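Local coordinates for protein citrate synthase (Mycobacterium tuberculosis, PDB 4TVM) that catalyses the condensation of oxaloacetate with acetyl-CoA, with uptake of water, to give citrate and CoA in the Krebs cycle, at residues I86-C89 and Y90-Y94; Y212-P216 and E217-A221; G370-Y373 and R374-F378; G390-P393 and G394-H398. All blocks are in the same frame, centred on the assembly; numbering follows the deposited sequence.

Interaction 1: residues I86-C89 and Y90-Y94; sequences IEVC and YLLIY
Val88 and Leu92, one helical turn apart on helix 85-94, lie side by side and point the same way. Val88 CG1 meets Leu92 CD1 at 4.0 Å. With CG1 anti to the backbone N (chi1 167°), this methyl of the valine lies alongside Leu92. Leu92 folds the other way about its first torsion, CG beside its own N (chi1 -77°), and its CG rests 3.4 Å from Val88 O, on the carbonyl that also accepts Leu92 N at 2.9 Å. Ile93 repeats the pattern a residue later: CG1 passes 3.5 Å from Cys89 O, the acceptor of Ile93 N. The same i to i+4 bonding joins Tyr90 N to Ile86 O and Leu91 N to Glu87 O. Within 90-94 the two tyrosines meet, Tyr94 CD2 standing 3.6 Å above the middle of the Tyr90 ring, while Ile93 CG2 sits over a face of the Tyr94 ring. Around the helix, Val88, Leu91 and Leu92 touch Tyr71 of strand 68-71, and Ile86 and Tyr94 touch Phe106 of helix 100-111. Four N-H groups, those of Tyr90 to Ile93, are thus spent on carbonyls one turn back, whereas Leu92 O takes a bond from Arg72 NH2 and Tyr94 OH bonds Glu161 OE2. The buried side, from Ile86, Val88 and Cys89 to Leu91, Leu92 and Ile93, therefore offers its neighbours mainly apolar side chains.

Interaction 2: residues Y212-P216 and E217-A221; sequences YQADP and EVVRA
An N-cap opens helix 216-229: Asp215, the last residue of the loop, turns its carboxylate back onto the first turn. Its OD1 accepts Glu217 N at 2.9 Å, a bent bond with an N-H...O angle of 138°, and the donor comes from well above the carboxylate plane, 58° out of it. With CG anti to the backbone N, the acid lies beside its own carbonyl carbon, where OD1 meets Glu217 N. Val218 meets the same side chain at about a right angle, its CG2 against CB and the carboxylate of Asp215. Glu217 is the less comfortable neighbour. Its OE1 lies 4.3 Å from Asp215 OD1, the two carboxylate planes turned 74° apart, so the like charges probably disfavour each other somewhat, while the amide dipoles of the helix start should favour the negative charge of the cap. Pro216, the first helical residue, has no N-H to offer, which suits a position where no preceding turn could accept one; its carbonyl O takes Arg220 N at 3.0 Å, an i to i+4 bond of the helix. Before the cap, Ala214 touches Glu198 of helix 196-205, and Tyr212 packs on Leu201 and Phe205 there. Aspartate at the N-cap followed by proline at the first helical position is a classic helix start, serving here at the surface of the enzyme.

Interaction 3: residues G370-Y373 and R374-F378; sequences GLIY and RALGF
Tyr373 O, near the C-terminal end of helix 367-375, receives Phe378 N across the turn at 3.0 Å, with an N-H...O angle of 155° and the donor tilted from the carbonyl plane. A weak second bond reaches the same oxygen from Leu376 N, whose stronger acceptor is Ile372 O at 2.7 Å. Upstream the regular pattern holds, Arg374 N giving to Gly370 O and Ala375 N to Leu371 O. Gly377 N turns back to Arg374 O at 2.9 Å. Gly377 itself has a positive phi of 94°, a backbone conformation in which a side chain would collide with the carbonyl O of Leu376, so the chain reverses there on a residue without one. After the turn Phe378 points toward the helix: its CB lies 3.3 Å from Tyr373 O, which sits at the edge of the phenylalanine ring, and 4.2 Å from Tyr373 CB. On another flank Ile372 and Leu376 run side by side, with Ile372 CG2 4.0 Å from Leu376 CD1; both also touch Ile329 of helix 317-329. The Phe378 ring meets that of Phe205 on helix 196-205, and the Tyr373 ring that of Phe383. Two bonds back into the last turn, closed by a glycine of positive phi, make this a Schellman motif, the C-terminal end of the helix that follows the active-site Asp366.

Interaction 4: residues G390-P393 and G394-H398; sequences GRLP and GWIAH. With OAA (oxaloacetate ion), chain B.
The indole of Trp395 carries Arg391 CG over one face, 3.5 Å from the centroid of its five-membered ring and 20° off the normal, a CH-pi contact; Leu392 N lies higher above the same face, toward the rim. The guanidinium of Arg391 stands almost upright to the indole, the planes 86° apart, and at its edge, in plane, is O3 of oxaloacetate. Arg391 NH2 donates to that oxygen at 3.0 Å in a nearly straight bond. Bends at chi2 and chi3 fold the arginine, laying its CG on the tryptophan while the tip reaches the substrate. Arg391 NE bonds His229 O, which should limit rotation of the head, and Trp395 NE1 makes a weak bond with Ser237 OG. Edge-on too is the contact of His398, whose ND1 gives its proton to Gly394 O at 2.8 Å, with the acceptor in the imidazole plane; His398 N reaches the same oxygen from the opposite face of the carbonyl plane. The helix is kinked at Pro393, which has no N-H. Arg391 O takes two donors, Trp395 N at 3.0 Å and, from above the carbonyl plane, Gly394 N at 2.8 Å. Farther round, Leu392 CD1 packs on Ile396 CD1 at 3.8 Å, toward helix 159-182. A buried arginine, packed on a tryptophan one turn on and bonded through NE to His229 O, thus forms part of the oxaloacetate pocket of citrate synthase.

Interaction 4 is the one of the four that meets oxaloacetate, and interaction 1 is the one that touches it. Their centres are 9 Å apart: Pro393 CB lies 3.8 Å from Cys89 CA, and Leu92 O is 3.6 Å from Ala397 CB, so helix 85-94 backs the kinked pocket helix. Interactions 2 and 3 form a second pair, joined by Val218 CG1 and Leu376 CD2 at 4.1 Å, the helix start meeting the helix end. Interaction 3 lies about 7 Å from interaction 4 at nearest atoms, and its Tyr373 side chain is about 8 Å from oxaloacetate. Interaction 2 is peripheral, its centre about 24 Å from that of interaction 4.

Interaction 1: residues I86-C89 and Y90-Y94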
loop_
_atom_site.group_PDB
_atom_site.type_symbol
_atom_site.label_atom_id
_atom_site.label_comp_id
_atom_site.label_asym_id
_atom_site.label_seq_id
_atom_site.Cartn_x
_atom_site.Cartn_y
_atom_site.Cartn_z
ATOM N N ILE A 86 20.092 14.702 6.732
ATOM C CA ILE A 86 19.623 14.449 8.093
ATOM C C ILE A 86 18.909 15.651 8.682
ATOM O O ILE A 86 17.921 15.524 9.394
ATOM C CB ILE A 86 20.752 14.019 9.035
ATOM C CG1 ILE A 86 21.467 12.789 8.454
ATOM C CG2 ILE A 86 20.157 13.695 10.393
ATOM C CD1 ILE A 86 22.243 11.968 9.456
ATOM N N GLU A 87 19.409 16.840 8.397
ATOM C CA GLU A 87 18.792 18.027 8.954
ATOM C C GLU A 87 17.382 18.139 8.363
ATOM O O GLU A 87 16.411 18.501 9.032
ATOM C CB GLU A 87 19.624 19.202 8.612
ATOM C CG GLU A 87 19.451 20.339 9.584
ATOM C CD GLU A 87 20.031 21.627 9.059
ATOM O OE1 GLU A 87 19.980 21.828 7.832
ATOM O OE2 GLU A 87 20.506 22.431 9.893
ATOM N N VAL A 88 17.294 17.774 7.099
ATOM C CA VAL A 88 16.049 17.769 6.368
ATOM C C VAL A 88 15.069 16.737 6.890
ATOM O O VAL A 88 13.885 17.055 7.032
ATOM C CB VAL A 88 16.335 17.577 4.882
ATOM C CG1 VAL A 88 15.069 17.243 4.121
ATOM C CG2 VAL A 88 16.954 18.871 4.346
ATOM N N CYS A 89 15.557 15.523 7.206
ATOM C CA CYS A 89 14.754 14.505 7.915
ATOM C C CYS A 89 14.181 15.124 9.139
ATOM O O CYS A 89 12.993 15.094 9.362
ATOM C CB CYS A 89 15.609 13.304 8.365
ATOM S SG CYS A 89 16.240 12.214 7.043
ATOM N N TYR A 90 15.039 15.675 9.979
ATOM C CA TYR A 90 14.561 16.240 11.243
ATOM C C TYR A 90 13.498 17.292 10.982
ATOM O O TYR A 90 12.440 17.246 11.620
ATOM C CB TYR A 90 15.705 16.856 12.023
ATOM C CG TYR A 90 15.286 17.462 13.342
ATOM C CD1 TYR A 90 14.459 18.564 13.380
ATOM C CD2 TYR A 90 15.724 16.929 14.555
ATOM C CE1 TYR A 90 14.078 19.121 14.576
ATOM C CE2 TYR A 90 15.356 17.491 15.752
ATOM C CZ TYR A 90 14.547 18.592 15.744
ATOM O OH TYR A 90 14.159 19.168 16.911
ATOM N N LEU A 91 13.766 18.217 10.043
ATOM C CA LEU A 91 12.896 19.353 9.832
ATOM C C LEU A 91 11.551 18.832 9.457
ATOM O O LEU A 91 10.564 19.184 10.065
ATOM C CB LEU A 91 13.451 20.250 8.710
ATOM C CG LEU A 91 12.515 21.193 7.941
ATOM C CD1 LEU A 91 12.223 22.443 8.766
ATOM C CD2 LEU A 91 13.148 21.572 6.612
ATOM N N LEU A 92 11.507 17.989 8.435
ATOM C CA LEU A 92 10.245 17.547 7.925
ATOM C C LEU A 92 9.440 16.859 8.987
ATOM O O LEU A 92 8.245 17.129 9.126
ATOM C CB LEU A 92 10.462 16.532 6.844
ATOM C CG LEU A 92 10.897 16.964 5.469
ATOM C CD1 LEU A 92 11.398 15.696 4.817
ATOM C CD2 LEU A 92 9.740 17.554 4.702
ATOM N N ILE A 93 10.070 15.927 9.693
ATOM C CA ILE A 93 9.355 15.148 10.696
ATOM C C ILE A 93 8.859 15.989 11.873
ATOM O O ILE A 93 7.693 15.923 12.197
ATOM C CB ILE A 93 10.225 13.980 11.186
ATOM C CG1 ILE A 93 10.309 12.926 10.100
ATOM C CG2 ILE A 93 9.700 13.371 12.472
ATOM C CD1 ILE A 93 11.467 12.003 10.286
ATOM N N TYR A 94 9.706 16.791 12.497
ATOM C CA TYR A 94 9.258 17.543 13.681
ATOM C C TYR A 94 8.891 18.970 13.347
ATOM O O TYR A 94 8.477 19.721 14.208
ATOM C CB TYR A 94 10.325 17.547 14.751
ATOM C CG TYR A 94 10.844 16.182 15.044
ATOM C CD1 TYR A 94 10.081 15.283 15.773
ATOM C CD2 TYR A 94 12.080 15.774 14.583
ATOM C CE1 TYR A 94 10.545 14.017 16.036
ATOM C CE2 TYR A 94 12.540 14.504 14.824
ATOM C CZ TYR A 94 11.773 13.642 15.554
ATOM O OH TYR A 94 12.234 12.393 15.796
#

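Interaction 2: residues Y212-P216 and E217-A221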
loop_
_atom_site.group_PDB
_atom_site.type_symbol
_atom_site.label_atom_id
_atom_site.label_comp_id
_atom_site.label_asym_id
_atom_site.label_seq_id
_atom_site.Cartn_x
_atom_site.Cartn_y
_atom_site.Cartn_z
ATOM N N TYR A 212 37.543 1.630 2.305
ATOM C CA TYR A 212 36.738 2.463 1.456
ATOM C C TYR A 212 36.899 3.923 1.815
ATOM O O TYR A 212 36.760 4.308 2.981
ATOM C CB TYR A 212 35.269 2.082 1.612
ATOM C CG TYR A 212 34.380 2.795 0.629
ATOM C CD1 TYR A 212 34.316 2.383 -0.676
ATOM C CD2 TYR A 212 33.646 3.905 1.004
ATOM C CE1 TYR A 212 33.529 3.036 -1.594
ATOM C CE2 TYR A 212 32.855 4.571 0.080
ATOM C CZ TYR A 212 32.804 4.109 -1.212
ATOM O OH TYR A 212 32.039 4.746 -2.142
ATOM N N GLN A 213 37.174 4.741 0.811
ATOM C CA GLN A 213 37.148 6.190 0.985
ATOM C C GLN A 213 36.067 6.717 0.114
ATOM O O GLN A 213 36.110 6.519 -1.090
ATOM C CB GLN A 213 38.421 6.826 0.484
ATOM C CG GLN A 213 39.596 6.685 1.414
ATOM C CD GLN A 213 40.877 6.467 0.650
ATOM O OE1 GLN A 213 40.851 6.046 -0.512
ATOM N NE2 GLN A 213 42.015 6.751 1.293
ATOM N N ALA A 214 35.120 7.425 0.698
ATOM C CA ALA A 214 34.061 8.020 -0.089
ATOM C C ALA A 214 34.593 9.256 -0.779
ATOM O O ALA A 214 35.317 10.013 -0.157
ATOM C CB ALA A 214 32.910 8.392 0.814
ATOM N N ASP A 215 34.259 9.449 -2.054
ATOM C CA ASP A 215 34.600 10.682 -2.722
ATOM C C ASP A 215 33.704 11.797 -2.210
ATOM O O ASP A 215 32.470 11.657 -2.235
ATOM C CB ASP A 215 34.464 10.553 -4.212
ATOM C CG ASP A 215 34.687 11.862 -4.926
ATOM O OD1 ASP A 215 34.978 12.880 -4.267
ATOM O OD2 ASP A 215 34.592 11.886 -6.163
ATOM N N PRO A 216 34.321 12.913 -1.751
ATOM C CA PRO A 216 33.450 13.909 -1.123
ATOM C C PRO A 216 32.494 14.526 -2.097
ATOM O O PRO A 216 31.388 14.851 -1.735
ATOM C CB PRO A 216 34.432 14.985 -0.633
ATOM C CG PRO A 216 35.766 14.292 -0.531
ATOM C CD PRO A 216 35.738 13.360 -1.714
ATOM N N GLU A 217 32.934 14.720 -3.324
ATOM C CA GLU A 217 32.046 15.242 -4.336
ATOM C C GLU A 217 30.886 14.289 -4.541
ATOM O O GLU A 217 29.760 14.711 -4.746
ATOM C CB GLU A 217 32.793 15.488 -5.641
ATOM C CG GLU A 217 32.990 16.979 -5.876
ATOM C CD GLU A 217 34.305 17.341 -6.544
ATOM O OE1 GLU A 217 35.161 16.446 -6.747
ATOM O OE2 GLU A 217 34.472 18.546 -6.863
ATOM N N VAL A 218 31.170 13.006 -4.436
ATOM C CA VAL A 218 30.136 11.984 -4.532
ATOM C C VAL A 218 29.153 12.023 -3.394
ATOM O O VAL A 218 27.969 11.863 -3.594
ATOM C CB VAL A 218 30.737 10.592 -4.507
ATOM C CG1 VAL A 218 29.634 9.556 -4.721
ATOM C CG2 VAL A 218 31.754 10.462 -5.612
ATOM N N VAL A 219 29.670 12.229 -2.200
ATOM C CA VAL A 219 28.871 12.288 -1.008
ATOM C C VAL A 219 27.891 13.422 -1.022
ATOM O O VAL A 219 26.707 13.240 -0.720
ATOM C CB VAL A 219 29.796 12.513 0.182
ATOM C CG1 VAL A 219 29.024 12.551 1.497
ATOM C CG2 VAL A 219 30.880 11.443 0.165
ATOM N N ARG A 220 28.410 14.605 -1.341
ATOM C CA ARG A 220 27.629 15.827 -1.341
ATOM C C ARG A 220 26.600 15.693 -2.418
ATOM O O ARG A 220 25.494 16.142 -2.258
ATOM C CB ARG A 220 28.528 17.023 -1.593
ATOM C CG ARG A 220 27.800 18.271 -2.087
ATOM C CD ARG A 220 28.351 19.538 -1.448
ATOM N NE ARG A 220 27.680 20.747 -1.954
ATOM C CZ ARG A 220 28.056 21.433 -3.035
ATOM N NH1 ARG A 220 29.110 21.055 -3.759
ATOM N NH2 ARG A 220 27.371 22.506 -3.410
ATOM N N ALA A 221 26.947 15.048 -3.517
ATOM C CA ALA A 221 25.983 14.894 -4.576
ATOM C C ALA A 221 24.822 13.995 -4.147
ATOM O O ALA A 221 23.676 14.297 -4.423
ATOM C CB ALA A 221 26.645 14.325 -5.796
#

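Interaction 3: residues G370-Y373 and R374-F378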
loop_
_atom_site.group_PDB
_atom_site.type_symbol
_atom_site.label_atom_id
_atom_site.label_comp_id
_atom_site.label_asym_id
_atom_site.label_seq_id
_atom_site.Cartn_x
_atom_site.Cartn_y
_atom_site.Cartn_z
ATOM N N GLY A 370 18.722 10.389 -13.273
ATOM C CA GLY A 370 19.119 9.063 -13.717
ATOM C C GLY A 370 20.591 9.027 -14.069
ATOM O O GLY A 370 21.340 8.131 -13.639
ATOM N N LEU A 371 21.002 10.025 -14.830
ATOM C CA LEU A 371 22.377 10.118 -15.321
ATOM C C LEU A 371 23.321 10.216 -14.170
ATOM O O LEU A 371 24.328 9.525 -14.137
ATOM C CB LEU A 371 22.545 11.346 -16.198
ATOM C CG LEU A 371 21.445 11.474 -17.253
ATOM C CD1 LEU A 371 21.673 12.725 -18.093
ATOM C CD2 LEU A 371 21.362 10.211 -18.107
ATOM N N ILE A 372 22.972 11.063 -13.205
ATOM C CA ILE A 372 23.790 11.239 -11.999
ATOM C C ILE A 372 23.945 9.922 -11.261
ATOM O O ILE A 372 25.057 9.445 -11.033
ATOM C CB ILE A 372 23.164 12.266 -11.046
ATOM C CG1 ILE A 372 23.113 13.637 -11.726
ATOM C CG2 ILE A 372 23.969 12.373 -9.760
ATOM C CD1 ILE A 372 22.613 14.743 -10.834
ATOM N N TYR A 373 22.832 9.322 -10.878
ATOM C CA TYR A 373 22.908 8.050 -10.157
ATOM C C TYR A 373 23.818 7.104 -10.916
ATOM O O TYR A 373 24.692 6.494 -10.322
ATOM C CB TYR A 373 21.536 7.393 -10.042
ATOM C CG TYR A 373 20.601 7.968 -9.017
ATOM C CD1 TYR A 373 21.070 8.539 -7.829
ATOM C CD2 TYR A 373 19.218 7.851 -9.192
ATOM C CE1 TYR A 373 20.187 9.013 -6.870
ATOM C CE2 TYR A 373 18.324 8.332 -8.245
ATOM C CZ TYR A 373 18.810 8.913 -7.089
ATOM O OH TYR A 373 17.925 9.387 -6.144
ATOM N N ARG A 374 23.607 6.970 -12.224
ATOM C CA ARG A 374 24.457 6.095 -13.021
ATOM C C ARG A 374 25.896 6.576 -12.967
ATOM O O ARG A 374 26.814 5.771 -12.847
ATOM C CB ARG A 374 24.009 6.022 -14.488
ATOM C CG ARG A 374 24.988 5.212 -15.330
ATOM C CD ARG A 374 24.512 5.023 -16.750
ATOM N NE ARG A 374 25.322 4.029 -17.439
ATOM C CZ ARG A 374 25.189 2.706 -17.305
ATOM N NH1 ARG A 374 24.274 2.180 -16.489
ATOM N NH2 ARG A 374 25.975 1.895 -17.998
ATOM N N ALA A 375 26.074 7.893 -13.062
ATOM C CA ALA A 375 27.380 8.534 -12.905
ATOM C C ALA A 375 28.077 8.148 -11.606
ATOM O O ALA A 375 29.282 7.953 -11.594
ATOM C CB ALA A 375 27.250 10.052 -12.991
ATOM N N LEU A 376 27.322 8.019 -10.522
ATOM C CA LEU A 376 27.904 7.641 -9.225
ATOM C C LEU A 376 28.129 6.138 -9.128
ATOM O O LEU A 376 28.577 5.650 -8.077
ATOM C CB LEU A 376 27.023 8.110 -8.054
ATOM C CG LEU A 376 26.481 9.548 -8.152
ATOM C CD1 LEU A 376 25.505 9.888 -7.036
ATOM C CD2 LEU A 376 27.619 10.561 -8.196
ATOM N N GLY A 377 27.810 5.403 -10.199
ATOM C CA GLY A 377 27.998 3.947 -10.218
ATOM C C GLY A 377 26.784 3.108 -9.818
ATOM O O GLY A 377 26.892 1.877 -9.642
ATOM N N PHE A 378 25.620 3.748 -9.676
ATOM C CA PHE A 378 24.422 3.015 -9.324
ATOM C C PHE A 378 23.858 2.402 -10.580
ATOM O O PHE A 378 23.726 3.091 -11.608
ATOM C CB PHE A 378 23.399 3.916 -8.642
ATOM C CG PHE A 378 23.801 4.338 -7.241
ATOM C CD1 PHE A 378 23.822 3.414 -6.210
ATOM C CD2 PHE A 378 24.173 5.635 -6.971
ATOM C CE1 PHE A 378 24.206 3.779 -4.946
ATOM C CE2 PHE A 378 24.553 6.012 -5.703
ATOM C CZ PHE A 378 24.573 5.078 -4.687
#

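Interaction 4: residues G390-P393 and G394-H398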
loop_
_atom_site.group_PDB
_atom_site.type_symbol
_atom_site.label_atom_id
_atom_site.label_comp_id
_atom_site.label_asym_id
_atom_site.label_seq_id
_atom_site.Cartn_x
_atom_site.Cartn_y
_atom_site.Cartn_z
ATOM N N GLY A 390 15.376 8.410 0.006
ATOM C CA GLY A 390 15.260 9.868 0.090
ATOM C C GLY A 390 13.895 10.268 0.564
ATOM O O GLY A 390 13.753 11.146 1.396
ATOM N N ARG A 391 12.876 9.603 0.048
ATOM C CA ARG A 391 11.505 9.914 0.429
ATOM C C ARG A 391 11.109 9.468 1.838
ATOM O O ARG A 391 10.111 9.968 2.401
ATOM C CB ARG A 391 10.551 9.290 -0.581
ATOM C CG ARG A 391 9.100 9.562 -0.297
ATOM C CD ARG A 391 8.813 11.041 -0.135
ATOM N NE ARG A 391 9.146 11.781 -1.352
ATOM C CZ ARG A 391 8.431 11.766 -2.483
ATOM N NH1 ARG A 391 7.330 11.024 -2.603
ATOM N NH2 ARG A 391 8.842 12.474 -3.524
ATOM N N LEU A 392 11.868 8.538 2.413
ATOM C CA LEU A 392 11.500 7.977 3.714
ATOM C C LEU A 392 11.100 9.017 4.764
ATOM O O LEU A 392 10.119 8.837 5.475
ATOM C CB LEU A 392 12.632 7.108 4.219
ATOM C CG LEU A 392 12.501 6.442 5.583
ATOM C CD1 LEU A 392 11.335 5.472 5.643
ATOM C CD2 LEU A 392 13.810 5.722 5.901
ATOM N N PRO A 393 11.875 10.099 4.908
ATOM C CA PRO A 393 11.506 11.109 5.901
ATOM C C PRO A 393 10.121 11.726 5.658
ATOM O O PRO A 393 9.393 12.079 6.608
ATOM C CB PRO A 393 12.616 12.157 5.748
ATOM C CG PRO A 393 13.249 11.874 4.420
ATOM C CD PRO A 393 13.205 10.384 4.351
ATOM N N GLY A 394 9.744 11.834 4.398
ATOM C CA GLY A 394 8.469 12.435 4.049
ATOM C C GLY A 394 7.366 11.472 4.374
ATOM O O GLY A 394 6.341 11.842 4.974
ATOM N N TRP A 395 7.558 10.230 3.954
ATOM C CA TRP A 395 6.633 9.166 4.320
ATOM C C TRP A 395 6.387 9.215 5.784
ATOM O O TRP A 395 5.253 9.157 6.222
ATOM C CB TRP A 395 7.175 7.791 3.950
ATOM C CG TRP A 395 7.108 7.503 2.483
ATOM C CD1 TRP A 395 6.347 8.123 1.570
ATOM C CD2 TRP A 395 7.854 6.507 1.782
ATOM N NE1 TRP A 395 6.557 7.588 0.325
ATOM C CE2 TRP A 395 7.494 6.598 0.426
ATOM C CE3 TRP A 395 8.823 5.563 2.168
ATOM C CZ2 TRP A 395 8.052 5.796 -0.548
ATOM C CZ3 TRP A 395 9.368 4.741 1.190
ATOM C CH2 TRP A 395 8.971 4.857 -0.153
ATOM N N ILE A 396 7.444 9.346 6.550
ATOM C CA ILE A 396 7.325 9.280 8.003
ATOM C C ILE A 396 6.608 10.494 8.581
ATOM O O ILE A 396 5.800 10.363 9.501
ATOM C CB ILE A 396 8.711 9.095 8.650
ATOM C CG1 ILE A 396 9.229 7.699 8.346
ATOM C CG2 ILE A 396 8.638 9.257 10.158
ATOM C CD1 ILE A 396 10.643 7.409 8.819
ATOM N N ALA A 397 6.930 11.675 8.051
ATOM C CA ALA A 397 6.407 12.936 8.546
ATOM C C ALA A 397 4.911 12.996 8.413
ATOM O O ALA A 397 4.234 13.501 9.317
ATOM C CB ALA A 397 7.030 14.065 7.757
ATOM N N HIS A 398 4.414 12.523 7.258
ATOM C CA HIS A 398 2.990 12.525 6.932
ATOM C C HIS A 398 2.201 11.555 7.792
ATOM O O HIS A 398 1.128 11.874 8.276
ATOM C CB HIS A 398 2.787 12.152 5.458
ATOM C CG HIS A 398 3.069 13.271 4.515
ATOM N ND1 HIS A 398 4.337 13.554 4.055
ATOM C CD2 HIS A 398 2.258 14.190 3.953
ATOM C CE1 HIS A 398 4.287 14.589 3.237
ATOM N NE2 HIS A 398 3.037 14.997 3.162
HETATM O O1 OAA B . 9.585 13.232 -6.506
HETATM O O2 OAA B . 10.388 12.506 -8.444
HETATM O O4 OAA B . 5.149 13.668 -8.032
HETATM O O5 OAA B . 5.225 12.901 -5.981
HETATM O O3 OAA B . 7.494 12.008 -6.162
HETATM C C1 OAA B . 9.442 12.892 -7.707
HETATM C C2 OAA B . 8.049 12.973 -8.267
HETATM C C3 OAA B . 7.114 12.638 -7.133
HETATM C C4 OAA B . 5.734 13.079 -7.090
#